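Local atomic coordinates of amine oxidase (Emericella nidulans, PDB entry 3PGB), a protein that probably oxidises primary amines to aldehydes, using a copper ion and a topaquinone cofactor formed from one of its own tyrosines. Residues V690-H698 / T712-T720; Q374-A385 / V535-G546. All blocks are in the same frame, centred on the assembly; numbering follows the deposited sequence.

Overall arrangement
The strand containing 690-698 lies beside the strand containing 535-542, so contact 1 and contact 2, with centres about 14 Å apart, share a sheet. Leu692 O and Phe538 N, 2.6 Å apart, probably form one of the hydrogen bonds between them. Contact 2 is a pairing within this sheet, whereas contact 1 packs the sheet against the strand 714-722. Each also has a metal: His698 of contact 1 binds copper, and Asp541, Phe542 and Asp543 of contact 2 bind calcium. At the other end of contact 2, the Leu536 side chain lies about 9 Å from the copper, and that of Ala385 about 4 Å from that of Asp403, the predicted proton acceptor.

Contact 1: residues V690-H698 / T712-T720; sequences VWLNLGMHH and TAHSGVAFT. With CU (copper (II) ion), chain D.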
loop_
_atom_site.group_PDB
_atom_site.type_symbol
_atom_site.label_atom_id
_atom_site.label_comp_id
_atom_site.label_asym_id
_atom_site.label_seq_id
_atom_site.Cartn_x
_atom_site.Cartn_y
_atom_site.Cartn_z
ATOM N N VAL A 690 18.611 9.053 7.859
ATOM C CA VAL A 690 18.011 8.583 6.623
ATOM C C VAL A 690 16.963 9.601 6.187
ATOM O O VAL A 690 16.029 9.889 6.923
ATOM C CB VAL A 690 17.381 7.203 6.802
ATOM C CG1 VAL A 690 16.812 6.698 5.477
ATOM C CG2 VAL A 690 18.412 6.232 7.352
ATOM N N TRP A 691 17.157 10.159 4.994
ATOM C CA TRP A 691 16.230 11.114 4.399
ATOM C C TRP A 691 15.384 10.384 3.351
ATOM O O TRP A 691 15.917 9.878 2.369
ATOM C CB TRP A 691 17.003 12.267 3.742
ATOM C CG TRP A 691 18.007 12.927 4.635
ATOM C CD1 TRP A 691 19.306 12.558 4.821
ATOM C CD2 TRP A 691 17.799 14.075 5.463
ATOM N NE1 TRP A 691 19.920 13.402 5.716
ATOM C CE2 TRP A 691 19.015 14.343 6.124
ATOM C CE3 TRP A 691 16.703 14.905 5.710
ATOM C CZ2 TRP A 691 19.165 15.405 7.016
ATOM C CZ3 TRP A 691 16.856 15.961 6.595
ATOM C CH2 TRP A 691 18.078 16.202 7.235
ATOM N N LEU A 692 14.071 10.331 3.566
ATOM C CA LEU A 692 13.168 9.542 2.719
ATOM C C LEU A 692 12.201 10.421 1.955
ATOM O O LEU A 692 11.628 11.353 2.525
ATOM C CB LEU A 692 12.341 8.582 3.575
ATOM C CG LEU A 692 13.109 7.556 4.389
ATOM C CD1 LEU A 692 12.150 6.858 5.331
ATOM C CD2 LEU A 692 13.825 6.562 3.471
ATOM N N ASN A 693 12.008 10.114 0.673
ATOM C CA ASN A 693 10.970 10.760 -0.121
ATOM C C ASN A 693 9.727 9.888 -0.251
ATOM O O ASN A 693 9.807 8.728 -0.661
ATOM C CB ASN A 693 11.485 11.122 -1.517
ATOM C CG ASN A 693 12.321 12.390 -1.529
ATOM O OD1 ASN A 693 12.068 13.323 -0.765
ATOM N ND2 ASN A 693 13.314 12.433 -2.406
ATOM N N LEU A 694 8.582 10.443 0.133
ATOM C CA LEU A 694 7.307 9.929 -0.319
ATOM C C LEU A 694 6.951 10.769 -1.535
ATOM O O LEU A 694 7.375 11.923 -1.632
ATOM C CB LEU A 694 6.241 10.052 0.769
ATOM C CG LEU A 694 6.523 9.387 2.122
ATOM C CD1 LEU A 694 5.242 9.323 2.938
ATOM C CD2 LEU A 694 7.115 8.011 1.979
ATOM N N GLY A 695 6.203 10.206 -2.476
ATOM C CA GLY A 695 5.856 10.947 -3.680
ATOM C C GLY A 695 5.013 10.202 -4.693
ATOM O O GLY A 695 4.823 8.995 -4.583
ATOM N N MET A 696 4.519 10.945 -5.685
ATOM C CA MET A 696 3.596 10.430 -6.699
ATOM C C MET A 696 3.827 11.128 -8.028
ATOM O O MET A 696 4.144 12.316 -8.049
ATOM C CB MET A 696 2.158 10.746 -6.306
ATOM C CG MET A 696 1.638 10.046 -5.082
ATOM S SD MET A 696 0.637 11.168 -4.079
ATOM C CE MET A 696 1.845 11.702 -2.859
ATOM N N HIS A 697 3.643 10.399 -9.128
ATOM C CA HIS A 697 3.543 11.011 -10.442
ATOM C C HIS A 697 2.058 11.177 -10.710
ATOM O O HIS A 697 1.325 10.189 -10.786
ATOM C CB HIS A 697 4.173 10.135 -11.526
ATOM C CG HIS A 697 5.604 9.784 -11.270
ATOM N ND1 HIS A 697 6.626 10.706 -11.355
ATOM C CD2 HIS A 697 6.186 8.607 -10.943
ATOM C CE1 HIS A 697 7.774 10.112 -11.082
ATOM N NE2 HIS A 697 7.535 8.838 -10.833
ATOM N N HIS A 698 1.615 12.422 -10.847
ATOM C CA HIS A 698 0.194 12.717 -10.945
ATOM C C HIS A 698 -0.124 13.400 -12.268
ATOM O O HIS A 698 0.220 14.567 -12.475
ATOM C CB HIS A 698 -0.240 13.581 -9.759
ATOM C CG HIS A 698 -1.726 13.681 -9.587
ATOM N ND1 HIS A 698 -2.312 14.590 -8.735
ATOM C CD2 HIS A 698 -2.741 12.998 -10.165
ATOM C CE1 HIS A 698 -3.625 14.457 -8.788
ATOM N NE2 HIS A 698 -3.912 13.497 -9.648
ATOM N N THR A 712 -6.386 6.798 -4.160
ATOM C CA THR A 712 -5.339 6.505 -5.127
ATOM C C THR A 712 -4.150 7.461 -5.037
ATOM O O THR A 712 -3.039 7.079 -5.387
ATOM C CB THR A 712 -5.917 6.512 -6.549
ATOM O OG1 THR A 712 -6.734 7.673 -6.728
ATOM C CG2 THR A 712 -6.770 5.273 -6.769
ATOM N N ALA A 713 -4.370 8.691 -4.574
ATOM C CA ALA A 713 -3.273 9.635 -4.345
ATOM C C ALA A 713 -2.634 9.336 -2.986
ATOM O O ALA A 713 -2.958 9.957 -1.980
ATOM C CB ALA A 713 -3.776 11.068 -4.410
ATOM N N HIS A 714 -1.714 8.381 -2.976
ATOM C CA HIS A 714 -1.226 7.780 -1.741
ATOM C C HIS A 714 0.224 7.338 -1.912
ATOM O O HIS A 714 0.631 6.901 -2.984
ATOM C CB HIS A 714 -2.126 6.597 -1.374
ATOM C CG HIS A 714 -1.672 5.814 -0.181
ATOM N ND1 HIS A 714 -1.251 6.409 0.988
ATOM C CD2 HIS A 714 -1.627 4.480 0.041
ATOM C CE1 HIS A 714 -0.938 5.476 1.868
ATOM N NE2 HIS A 714 -1.157 4.295 1.319
ATOM N N SER A 715 0.995 7.481 -0.842
ATOM C CA SER A 715 2.406 7.150 -0.843
ATOM C C SER A 715 2.827 6.913 0.604
ATOM O O SER A 715 2.411 7.648 1.502
ATOM C CB SER A 715 3.209 8.293 -1.464
ATOM O OG SER A 715 4.590 8.001 -1.506
ATOM N N GLY A 716 3.628 5.879 0.841
ATOM C CA GLY A 716 4.012 5.546 2.202
ATOM C C GLY A 716 5.256 4.696 2.315
ATOM O O GLY A 716 5.607 3.959 1.395
ATOM N N VAL A 717 5.921 4.829 3.462
ATOM C CA VAL A 717 7.048 3.980 3.845
ATOM C C VAL A 717 6.745 3.369 5.204
ATOM O O VAL A 717 5.871 3.841 5.921
ATOM C CB VAL A 717 8.384 4.762 3.924
ATOM C CG1 VAL A 717 8.902 5.082 2.532
ATOM C CG2 VAL A 717 8.230 6.030 4.754
ATOM N N ALA A 718 7.464 2.310 5.545
ATOM C CA ALA A 718 7.268 1.630 6.810
ATOM C C ALA A 718 8.612 1.213 7.390
ATOM O O ALA A 718 9.484 0.738 6.670
ATOM C CB ALA A 718 6.392 0.425 6.615
ATOM N N PHE A 719 8.775 1.415 8.692
ATOM C CA PHE A 719 9.969 0.977 9.400
ATOM C C PHE A 719 9.538 -0.212 10.230
ATOM O O PHE A 719 8.617 -0.094 11.031
ATOM C CB PHE A 719 10.531 2.082 10.307
ATOM C CG PHE A 719 10.509 3.454 9.697
ATOM C CD1 PHE A 719 10.798 3.646 8.359
ATOM C CD2 PHE A 719 10.239 4.569 10.481
ATOM C CE1 PHE A 719 10.797 4.917 7.809
ATOM C CE2 PHE A 719 10.240 5.844 9.934
ATOM C CZ PHE A 719 10.515 6.017 8.596
ATOM N N THR A 720 10.183 -1.355 10.022
ATOM C CA THR A 720 9.830 -2.582 10.726
ATOM C C THR A 720 11.073 -3.210 11.349
ATOM O O THR A 720 12.144 -3.132 10.766
ATOM C CB THR A 720 9.153 -3.596 9.775
ATOM O OG1 THR A 720 8.527 -4.627 10.545
ATOM C CG2 THR A 720 10.162 -4.229 8.805
HETATM CU CU CU D . -1.354 15.847 -7.493
HETATM O O HOH W 1 -3.059 17.469 -6.709
#
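Leu694 and Val717 lie at the middle of this contact, where two strands running roughly antiparallel (156° between their directions) approach to 5.9 Å between axes. The branch of Leu694 ending in CD2 is driven between the two methyls of Val717, 3.5 Å from CG1 and almost as near CG2, and the two side chains slant across one another. Two residues earlier on the same strand, Leu692 meets Phe719 from the opposite direction: its CD1 comes to the edge of the ring, near the ring plane, 3.4 Å from CE1, and the same methyl also touches Val717. The one hydrogen bond between the segments is made by a side chain. Ser715 has OG anti to its own backbone N (chi1 -179°), which carries the hydroxyl across to accept the N-H of Gly695 at 2.9 Å, while OG donates in turn to the carbonyl of Gly623. A buried hydroxyl is thus gripped by two bonds. Beyond it, Met696 leaves its strand toward the partner and then bends, placing SD 3.8 Å from His714 N and laying the CE methyl against Ser715 CB; the same side chain also lies near His534. Two residues on, ND1 of His698 binds copper at 2.0 Å, with His532 and His534 as the other protein ligands, and Asp704 holds NE2 on the far side of the ring. With no backbone-to-backbone hydrogen bond between them, the strands meet face to face through side chains, unusually close near Gly695 and Ser715, in the beta sandwich of the copper amine oxidase catalytic domain, beside its three-histidine copper site.

Contact 2: residues Q374-A385 / V535-G546; sequences QRVLYELGLQEA and VLNFKADFDILG. With CA (calcium ion), chain F.
Strands 379-385 and 535-542 run antiparallel, 149° between their directions and 4.5 Å between axes, and the first strand bulges at Gln383-Glu384 opposite Asn537, where Gln383 N bonds to Asn537 O and Asn537 N to Glu384 O, as in a classic beta bulge. On one face, leucines sit on phenylalanines. CD2 of Leu377 stands 3.3 Å above the Phe542 ring, directly over its centre, the two side chains pointing the same way, whereas CD1 of Leu382 is 4.1 Å above the Phe538 ring and shifted toward its rim. On the other face the chains are polar. Glu379 and Lys539 are both fully extended and slant across each other until NZ reaches OE2 at 2.9 Å, on the syn side but 33° out of the carboxylate plane; NZ also has a partner at Pro656. Gln383 has CG anti to its carbonyl carbon (chi1 -68°), which lays CG against Lys539 CB; the amide beyond turns to Ser658. Where the strand ends and the turn begins, Asp541 OD1 and Asp543 OD1, 2.4 and 2.3 Å from calcium, grip the ion together with Phe542 O and a water, and Asp687 and Leu688 complete the site. The other oxygen of each aspartate is held by Lys114, and Asp541 OD2 lies 3.6 Å from Tyr378 CD2. Around this pair, strand 363-371 bonds to the other edge of 376-380 and Ala385 pairs with Asp403; strand 686-698 flanks 535-542, strand 486-492 packs on Leu380, Leu382, Leu536 and Phe538, strand 613-619 reaches Phe542, and helix 114-122 closes over Tyr378 and Arg375.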
loop_
_atom_site.group_PDB
_atom_site.type_symbol
_atom_site.label_atom_id
_atom_site.label_comp_id
_atom_site.label_asym_id
_atom_site.label_seq_id
_atom_site.Cartn_x
_atom_site.Cartn_y
_atom_site.Cartn_z
ATOM N N GLN A 374 13.320 1.619 24.624
ATOM C CA GLN A 374 14.565 1.892 23.906
ATOM C C GLN A 374 14.289 2.782 22.684
ATOM O O GLN A 374 13.335 2.551 21.942
ATOM C CB GLN A 374 15.205 0.562 23.490
ATOM C CG GLN A 374 16.454 0.671 22.629
ATOM C CD GLN A 374 17.570 1.433 23.322
ATOM O OE1 GLN A 374 17.956 1.101 24.448
ATOM N NE2 GLN A 374 18.091 2.466 22.653
ATOM N N ARG A 375 15.119 3.800 22.484
ATOM C CA ARG A 375 14.944 4.728 21.371
ATOM C C ARG A 375 15.251 4.037 20.038
ATOM O O ARG A 375 16.225 3.293 19.934
ATOM C CB ARG A 375 15.850 5.956 21.537
ATOM C CG ARG A 375 15.677 6.987 20.419
ATOM C CD ARG A 375 16.496 8.252 20.638
ATOM N NE ARG A 375 16.226 8.854 21.947
ATOM C CZ ARG A 375 17.112 9.005 22.934
ATOM N NH1 ARG A 375 18.378 8.631 22.799
ATOM N NH2 ARG A 375 16.721 9.555 24.075
ATOM N N VAL A 376 14.406 4.280 19.036
ATOM C CA VAL A 376 14.678 3.838 17.664
ATOM C C VAL A 376 14.844 5.029 16.716
ATOM O O VAL A 376 15.586 4.937 15.747
ATOM C CB VAL A 376 13.598 2.864 17.132
ATOM C CG1 VAL A 376 13.027 2.025 18.271
ATOM C CG2 VAL A 376 12.506 3.603 16.396
ATOM N N LEU A 377 14.161 6.137 17.002
ATOM C CA LEU A 377 14.278 7.365 16.216
ATOM C C LEU A 377 14.325 8.588 17.130
ATOM O O LEU A 377 13.411 8.815 17.925
ATOM C CB LEU A 377 13.089 7.496 15.261
ATOM C CG LEU A 377 12.982 6.508 14.089
ATOM C CD1 LEU A 377 11.546 6.062 13.869
ATOM C CD2 LEU A 377 13.556 7.110 12.814
ATOM N N TYR A 378 15.398 9.368 17.028
ATOM C CA TYR A 378 15.488 10.637 17.748
ATOM C C TYR A 378 14.492 11.641 17.174
ATOM O O TYR A 378 13.915 12.433 17.912
ATOM C CB TYR A 378 16.914 11.218 17.696
ATOM C CG TYR A 378 17.008 12.631 18.242
ATOM C CD1 TYR A 378 17.032 12.870 19.612
ATOM C CD2 TYR A 378 17.044 13.726 17.388
ATOM C CE1 TYR A 378 17.104 14.159 20.117
ATOM C CE2 TYR A 378 17.112 15.020 17.884
ATOM C CZ TYR A 378 17.139 15.230 19.248
ATOM O OH TYR A 378 17.204 16.516 19.737
ATOM N N GLU A 379 14.306 11.600 15.857
ATOM C CA GLU A 379 13.493 12.581 15.148
ATOM C C GLU A 379 12.904 11.986 13.863
ATOM O O GLU A 379 13.604 11.302 13.115
ATOM C CB GLU A 379 14.338 13.816 14.811
ATOM C CG GLU A 379 13.553 14.935 14.110
ATOM C CD GLU A 379 14.428 16.091 13.640
ATOM O OE1 GLU A 379 13.854 17.107 13.197
ATOM O OE2 GLU A 379 15.681 15.986 13.698
ATOM N N LEU A 380 11.616 12.244 13.638
ATOM C CA LEU A 380 10.906 11.864 12.413
ATOM C C LEU A 380 9.975 13.016 12.044
ATOM O O LEU A 380 9.176 13.449 12.864
ATOM C CB LEU A 380 10.102 10.581 12.639
ATOM C CG LEU A 380 9.333 9.937 11.473
ATOM C CD1 LEU A 380 10.228 9.625 10.282
ATOM C CD2 LEU A 380 8.637 8.655 11.948
ATOM N N GLY A 381 10.077 13.536 10.829
ATOM C CA GLY A 381 9.232 14.675 10.464
ATOM C C GLY A 381 9.329 15.144 9.031
ATOM O O GLY A 381 10.356 14.982 8.383
ATOM N N LEU A 382 8.237 15.719 8.539
ATOM C CA LEU A 382 8.212 16.336 7.211
ATOM C C LEU A 382 9.278 17.431 7.119
ATOM O O LEU A 382 9.499 18.191 8.065
ATOM C CB LEU A 382 6.827 16.923 6.919
ATOM C CG LEU A 382 6.616 17.614 5.570
ATOM C CD1 LEU A 382 6.984 16.695 4.395
ATOM C CD2 LEU A 382 5.169 18.098 5.453
ATOM N N GLN A 383 9.952 17.482 5.980
ATOM C CA GLN A 383 11.022 18.444 5.760
ATOM C C GLN A 383 10.670 19.468 4.689
ATOM O O GLN A 383 10.979 20.648 4.842
ATOM C CB GLN A 383 12.296 17.706 5.382
ATOM C CG GLN A 383 12.851 16.889 6.518
ATOM C CD GLN A 383 13.354 17.766 7.619
ATOM O OE1 GLN A 383 14.343 18.468 7.445
ATOM N NE2 GLN A 383 12.659 17.769 8.750
ATOM N N GLU A 384 10.032 19.006 3.613
ATOM C CA GLU A 384 9.542 19.888 2.557
ATOM C C GLU A 384 8.628 19.092 1.617
ATOM O O GLU A 384 8.703 17.861 1.564
ATOM C CB GLU A 384 10.732 20.484 1.786
ATOM C CG GLU A 384 10.394 21.456 0.666
ATOM C CD GLU A 384 9.728 22.714 1.163
ATOM O OE1 GLU A 384 8.519 22.674 1.473
ATOM O OE2 GLU A 384 10.411 23.754 1.224
ATOM N N ALA A 385 7.763 19.798 0.893
ATOM C CA ALA A 385 6.921 19.181 -0.135
ATOM C C ALA A 385 7.153 19.882 -1.462
ATOM O O ALA A 385 7.074 21.108 -1.541
ATOM C CB ALA A 385 5.450 19.266 0.249
ATOM N N VAL A 535 6.680 15.300 -4.385
ATOM C CA VAL A 535 7.779 14.684 -3.657
ATOM C C VAL A 535 7.822 15.345 -2.297
ATOM O O VAL A 535 7.937 16.566 -2.207
ATOM C CB VAL A 535 9.141 14.840 -4.376
ATOM C CG1 VAL A 535 10.202 14.022 -3.667
ATOM C CG2 VAL A 535 9.044 14.418 -5.833
ATOM N N LEU A 536 7.691 14.536 -1.249
ATOM C CA LEU A 536 7.685 15.037 0.119
ATOM C C LEU A 536 8.808 14.371 0.890
ATOM O O LEU A 536 8.842 13.152 0.995
ATOM C CB LEU A 536 6.337 14.760 0.787
ATOM C CG LEU A 536 5.128 15.445 0.132
ATOM C CD1 LEU A 536 4.483 14.542 -0.901
ATOM C CD2 LEU A 536 4.106 15.854 1.182
ATOM N N ASN A 537 9.727 15.178 1.419
ATOM C CA ASN A 537 10.936 14.667 2.083
ATOM C C ASN A 537 10.723 14.533 3.575
ATOM O O ASN A 537 10.196 15.442 4.205
ATOM C CB ASN A 537 12.141 15.584 1.828
ATOM C CG ASN A 537 13.470 14.926 2.195
ATOM O OD1 ASN A 537 14.168 15.359 3.124
ATOM N ND2 ASN A 537 13.821 13.871 1.471
ATOM N N PHE A 538 11.157 13.405 4.132
ATOM C CA PHE A 538 11.031 13.137 5.560
ATOM C C PHE A 538 12.389 12.831 6.165
ATOM O O PHE A 538 13.171 12.077 5.583
ATOM C CB PHE A 538 10.095 11.952 5.792
ATOM C CG PHE A 538 8.639 12.281 5.616
ATOM C CD1 PHE A 538 8.051 12.232 4.365
ATOM C CD2 PHE A 538 7.858 12.620 6.703
ATOM C CE1 PHE A 538 6.705 12.526 4.202
ATOM C CE2 PHE A 538 6.513 12.918 6.549
ATOM C CZ PHE A 538 5.937 12.872 5.303
ATOM N N LYS A 539 12.665 13.408 7.335
ATOM C CA LYS A 539 13.890 13.114 8.078
ATOM C C LYS A 539 13.634 11.983 9.076
ATOM O O LYS A 539 12.751 12.091 9.927
ATOM C CB LYS A 539 14.372 14.359 8.812
ATOM C CG LYS A 539 15.719 14.199 9.516
ATOM C CD LYS A 539 16.066 15.445 10.300
ATOM C CE LYS A 539 17.423 15.342 10.954
ATOM N NZ LYS A 539 17.764 16.579 11.727
ATOM N N ALA A 540 14.404 10.902 8.956
ATOM C CA ALA A 540 14.304 9.756 9.852
ATOM C C ALA A 540 15.651 9.528 10.543
ATOM O O ALA A 540 16.524 8.844 10.015
ATOM C CB ALA A 540 13.876 8.516 9.075
ATOM N N ASP A 541 15.818 10.116 11.724
ATOM C CA ASP A 541 17.064 9.992 12.474
ATOM C C ASP A 541 17.038 8.742 13.345
ATOM O O ASP A 541 16.893 8.831 14.567
ATOM C CB ASP A 541 17.301 11.245 13.331
ATOM C CG ASP A 541 18.672 11.261 13.991
ATOM O OD1 ASP A 541 19.490 10.352 13.739
ATOM O OD2 ASP A 541 18.932 12.189 14.781
ATOM N N PHE A 542 17.188 7.580 12.717
ATOM C CA PHE A 542 17.262 6.323 13.460
ATOM C C PHE A 542 18.510 6.307 14.328
ATOM O O PHE A 542 19.601 6.578 13.832
ATOM C CB PHE A 542 17.332 5.117 12.516
ATOM C CG PHE A 542 16.106 4.922 11.686
ATOM C CD1 PHE A 542 15.058 4.148 12.149
ATOM C CD2 PHE A 542 16.004 5.508 10.443
ATOM C CE1 PHE A 542 13.929 3.972 11.389
ATOM C CE2 PHE A 542 14.886 5.335 9.680
ATOM C CZ PHE A 542 13.841 4.568 10.155
ATOM N N ASP A 543 18.356 5.995 15.611
ATOM C CA ASP A 543 19.492 5.725 16.491
ATOM C C ASP A 543 19.315 4.326 17.060
ATOM O O ASP A 543 18.977 4.155 18.239
ATOM C CB ASP A 543 19.573 6.755 17.622
ATOM C CG ASP A 543 20.002 8.137 17.142
ATOM O OD1 ASP A 543 20.469 8.287 15.988
ATOM O OD2 ASP A 543 19.879 9.087 17.938
ATOM N N ILE A 544 19.553 3.319 16.224
ATOM C CA ILE A 544 19.238 1.941 16.596
ATOM C C ILE A 544 20.182 1.456 17.696
ATOM O O ILE A 544 21.385 1.295 17.473
ATOM C CB ILE A 544 19.294 0.974 15.382
ATOM C CG1 ILE A 544 18.385 1.460 14.242
ATOM C CG2 ILE A 544 18.895 -0.434 15.804
ATOM C CD1 ILE A 544 16.947 1.704 14.643
ATOM N N LEU A 545 19.620 1.231 18.882
ATOM C CA LEU A 545 20.387 0.786 20.045
ATOM C C LEU A 545 21.606 1.695 20.270
ATOM O O LEU A 545 22.699 1.222 20.580
ATOM C CB LEU A 545 20.804 -0.684 19.880
ATOM C CG LEU A 545 19.659 -1.701 19.748
ATOM C CD1 LEU A 545 20.145 -3.070 19.252
ATOM C CD2 LEU A 545 18.905 -1.844 21.073
ATOM N N GLY A 546 21.396 3.000 20.112
ATOM C CA GLY A 546 22.470 3.986 20.201
ATOM C C GLY A 546 22.684 4.702 18.875
ATOM O O GLY A 546 22.165 4.281 17.844
HETATM CA CA CA F . 21.040 8.563 13.807
HETATM O O HOH W 2 16.791 1.004 19.004
HETATM O O HOH W 3 20.282 8.473 20.424
HETATM O O HOH W 4 22.281 6.392 13.474
#